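Local coordinates for RIM-binding protein, isoform F (Drosophila melanogaster, PDB 6Q9M) that probably acts as an active-zone scaffold that couples synaptic vesicle recruitment to release sites, at residues S127-V135 against T142-I152. Numbering follows the deposited sequence.
Sequences SNHQHVVCV and TVKPGMYRHTI
His131 and Val143 form an antiparallel hydrogen-bonded pair: His131 N donates to Val143 O at 3.0 Å (N-H...O 162°), and Val143 N returns a bond to His131 O at 2.7 Å. Their side chains leave the sheet on the same face, where His131 CB lies 3.7 Å from Val143 CG1. That methyl stands between its own backbone N and carbonyl carbon (chi1 86°), which also brings it close to His131 O. In the neighbouring non-hydrogen-bonded pair, on the other face, Val132 CG2 meets Thr142 OG1 at 3.6 Å, the two side chains crossing at a slant.

Beyond the paired residues, the type II turn Lys144-Met147 carries Pro145 against the 127-130 backbone, its CB 3.4 Å from Asn128 O. Gly146 N bonds to Ser127 O at 3.0 Å, a bond bent to 130° at the hydrogen. Gly146 takes the positive-phi third position of this turn, whose Lys144 O accepts Met147 N. The Ser127 hydroxyl bonds to Thr93 N.

At the far end, Ile152 CG2 packs 4.0 Å from both Val133 CG1 and Val135 CG2, an apolar contact between two sheets. Strand 131-135 runs between 138-143 and 160-167 in one sheet, while 149-152 borders 118-123 in the other, so the chain passes from sheet to sheet after Val143, as in a fibronectin type III sandwich. Trp122 of strand 118-123 packs edge-to-face with the His131 ring and touches Val133 and Val143.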
loop_
_atom_site.group_PDB
_atom_site.type_symbol
_atom_site.label_atom_id
_atom_site.label_comp_id
_atom_site.label_asym_id
_atom_site.label_seq_id
_atom_site.Cartn_x
_atom_site.Cartn_y
_atom_site.Cartn_z
ATOM N N SER A 127 5.531 14.073 -1.659
ATOM C CA SER A 127 6.658 13.151 -1.632
ATOM C C SER A 127 8.003 13.856 -1.567
ATOM O O SER A 127 9.036 13.196 -1.713
ATOM C CB SER A 127 6.602 12.234 -2.844
ATOM O OG SER A 127 6.575 13.023 -4.012
ATOM N N ASN A 128 8.011 15.173 -1.359
ATOM C CA ASN A 128 9.234 15.902 -1.052
ATOM C C ASN A 128 9.605 15.818 0.422
ATOM O O ASN A 128 10.703 16.242 0.785
ATOM C CB ASN A 128 9.102 17.385 -1.430
ATOM C CG ASN A 128 8.914 17.611 -2.927
ATOM O OD1 ASN A 128 9.672 17.102 -3.755
ATOM N ND2 ASN A 128 7.915 18.407 -3.274
ATOM N N HIS A 129 8.723 15.298 1.270
ATOM C CA HIS A 129 8.952 15.244 2.709
ATOM C C HIS A 129 9.649 13.956 3.112
ATOM O O HIS A 129 9.398 12.888 2.549
ATOM C CB HIS A 129 7.634 15.330 3.482
ATOM C CG HIS A 129 6.995 16.678 3.445
ATOM N ND1 HIS A 129 6.661 17.308 2.268
ATOM C CD2 HIS A 129 6.619 17.512 4.441
ATOM C CE1 HIS A 129 6.112 18.478 2.540
ATOM N NE2 HIS A 129 6.073 18.624 3.852
ATOM N N GLN A 130 10.475 14.053 4.147
ATOM C CA GLN A 130 10.886 12.851 4.851
ATOM C C GLN A 130 9.703 12.274 5.621
ATOM O O GLN A 130 8.797 12.995 6.052
ATOM C CB GLN A 130 12.031 13.156 5.806
ATOM C CG GLN A 130 13.254 13.728 5.128
ATOM C CD GLN A 130 14.417 13.856 6.088
ATOM O OE1 GLN A 130 15.263 12.964 6.187
ATOM N NE2 GLN A 130 14.460 14.961 6.813
ATOM N N HIS A 131 9.722 10.962 5.808
ATOM C CA HIS A 131 8.668 10.302 6.552
ATOM C C HIS A 131 9.279 9.455 7.656
ATOM O O HIS A 131 10.379 8.914 7.512
ATOM C CB HIS A 131 7.788 9.463 5.638
ATOM C CG HIS A 131 6.983 10.282 4.682
ATOM N ND1 HIS A 131 5.801 10.900 5.040
ATOM C CD2 HIS A 131 7.200 10.605 3.386
ATOM C CE1 HIS A 131 5.317 11.553 3.999
ATOM N NE2 HIS A 131 6.150 11.395 2.985
ATOM N N VAL A 132 8.541 9.351 8.761
ATOM C CA VAL A 132 8.977 8.650 9.960
ATOM C C VAL A 132 8.049 7.466 10.169
ATOM O O VAL A 132 6.827 7.639 10.265
ATOM C CB VAL A 132 8.958 9.578 11.186
ATOM C CG1 VAL A 132 9.097 8.782 12.447
ATOM C CG2 VAL A 132 10.076 10.599 11.104
ATOM N N VAL A 133 8.625 6.272 10.258
ATOM C CA VAL A 133 7.871 5.049 10.515
ATOM C C VAL A 133 7.919 4.757 12.013
ATOM O O VAL A 133 8.988 4.803 12.634
ATOM C CB VAL A 133 8.422 3.876 9.697
ATOM C CG1 VAL A 133 7.562 2.644 9.895
ATOM C CG2 VAL A 133 8.512 4.266 8.213
ATOM N N CYS A 134 6.749 4.516 12.600
ATOM C CA CYS A 134 6.598 4.294 14.028
ATOM C C CYS A 134 5.875 2.976 14.237
ATOM O O CYS A 134 4.815 2.744 13.640
ATOM C CB CYS A 134 5.829 5.444 14.682
ATOM S SG CYS A 134 6.762 7.000 14.749
ATOM N N VAL A 135 6.446 2.114 15.071
ATOM C CA VAL A 135 5.836 0.839 15.420
ATOM C C VAL A 135 5.489 0.907 16.897
ATOM O O VAL A 135 6.362 1.179 17.728
ATOM C CB VAL A 135 6.771 -0.339 15.115
ATOM C CG1 VAL A 135 6.011 -1.663 15.171
ATOM C CG2 VAL A 135 7.411 -0.157 13.753
ATOM N N THR A 142 13.624 6.937 9.920
ATOM C CA THR A 142 13.303 8.110 9.117
ATOM C C THR A 142 13.737 7.857 7.677
ATOM O O THR A 142 14.877 7.446 7.428
ATOM C CB THR A 142 13.986 9.350 9.684
ATOM O OG1 THR A 142 13.541 9.547 11.030
ATOM C CG2 THR A 142 13.646 10.576 8.859
ATOM N N VAL A 143 12.835 8.107 6.732
ATOM C CA VAL A 143 13.011 7.678 5.348
ATOM C C VAL A 143 13.054 8.901 4.438
ATOM O O VAL A 143 12.326 9.877 4.651
ATOM C CB VAL A 143 11.904 6.681 4.927
ATOM C CG1 VAL A 143 10.669 7.388 4.440
ATOM C CG2 VAL A 143 12.433 5.750 3.872
ATOM N N LYS A 144 13.930 8.851 3.436
ATOM C CA LYS A 144 14.225 10.016 2.632
ATOM C C LYS A 144 13.075 10.317 1.667
ATOM O O LYS A 144 12.274 9.432 1.350
ATOM C CB LYS A 144 15.543 9.798 1.866
ATOM C CG LYS A 144 15.593 8.519 1.042
ATOM C CD LYS A 144 16.949 8.341 0.332
ATOM C CE LYS A 144 16.823 7.423 -0.887
ATOM N NZ LYS A 144 17.996 7.480 -1.804
ATOM N N PRO A 145 12.999 11.557 1.157
ATOM C CA PRO A 145 11.918 11.905 0.223
ATOM C C PRO A 145 11.934 10.997 -0.997
ATOM O O PRO A 145 12.989 10.544 -1.450
ATOM C CB PRO A 145 12.234 13.360 -0.176
ATOM C CG PRO A 145 13.401 13.802 0.672
ATOM C CD PRO A 145 14.056 12.597 1.203
ATOM N N GLY A 146 10.751 10.760 -1.555
ATOM C CA GLY A 146 10.623 9.853 -2.674
ATOM C C GLY A 146 10.496 8.402 -2.279
ATOM O O GLY A 146 10.223 7.562 -3.146
ATOM N N MET A 147 10.695 8.074 -1.008
ATOM C CA MET A 147 10.557 6.705 -0.525
ATOM C C MET A 147 9.188 6.525 0.101
ATOM O O MET A 147 8.764 7.351 0.916
ATOM C CB MET A 147 11.627 6.371 0.508
ATOM C CG MET A 147 11.958 4.904 0.520
ATOM S SD MET A 147 13.355 4.600 -0.561
ATOM C CE MET A 147 14.707 4.802 0.602
ATOM N N TYR A 148 8.502 5.442 -0.277
ATOM C CA TYR A 148 7.146 5.156 0.186
ATOM C C TYR A 148 7.006 3.733 0.712
ATOM O O TYR A 148 5.882 3.263 0.920
ATOM C CB TYR A 148 6.138 5.376 -0.948
ATOM C CG TYR A 148 6.464 4.569 -2.184
ATOM C CD1 TYR A 148 7.391 5.027 -3.113
ATOM C CD2 TYR A 148 5.858 3.343 -2.415
ATOM C CE1 TYR A 148 7.699 4.290 -4.251
ATOM C CE2 TYR A 148 6.159 2.589 -3.570
ATOM C CZ TYR A 148 7.081 3.072 -4.474
ATOM O OH TYR A 148 7.398 2.340 -5.612
ATOM N N ARG A 149 8.111 3.029 0.900
ATOM C CA ARG A 149 8.116 1.674 1.423
ATOM C C ARG A 149 9.281 1.560 2.381
ATOM O O ARG A 149 10.322 2.199 2.185
ATOM C CB ARG A 149 8.291 0.610 0.323
ATOM C CG ARG A 149 7.065 0.291 -0.504
ATOM C CD ARG A 149 7.204 -1.101 -1.154
ATOM N NE ARG A 149 6.880 -1.114 -2.579
ATOM C CZ ARG A 149 5.649 -1.007 -3.082
ATOM N NH1 ARG A 149 4.613 -0.862 -2.267
ATOM N NH2 ARG A 149 5.452 -1.029 -4.405
ATOM N N HIS A 150 9.115 0.717 3.394
ATOM C CA HIS A 150 10.241 0.401 4.262
ATOM C C HIS A 150 9.981 -0.893 5.012
ATOM O O HIS A 150 8.899 -1.079 5.578
ATOM C CB HIS A 150 10.514 1.517 5.261
ATOM C CG HIS A 150 11.671 1.219 6.143
ATOM N ND1 HIS A 150 12.969 1.260 5.688
ATOM C CD2 HIS A 150 11.733 0.818 7.433
ATOM C CE1 HIS A 150 13.787 0.923 6.665
ATOM N NE2 HIS A 150 13.060 0.629 7.726
ATOM N N THR A 151 10.981 -1.762 5.043
ATOM C CA THR A 151 10.894 -2.991 5.816
ATOM C C THR A 151 11.219 -2.724 7.283
ATOM O O THR A 151 12.273 -2.164 7.595
ATOM C CB THR A 151 11.855 -4.032 5.257
ATOM O OG1 THR A 151 11.535 -4.292 3.884
ATOM C CG2 THR A 151 11.740 -5.311 6.068
ATOM N N ILE A 152 10.306 -3.101 8.183
ATOM C CA ILE A 152 10.559 -3.058 9.622
ATOM C C ILE A 152 10.962 -4.449 10.090
ATOM O O ILE A 152 10.386 -5.454 9.653
ATOM C CB ILE A 152 9.340 -2.541 10.415
ATOM C CG1 ILE A 152 8.058 -3.282 10.013
ATOM C CG2 ILE A 152 9.211 -1.017 10.265
ATOM C CD1 ILE A 152 6.900 -3.094 11.003
#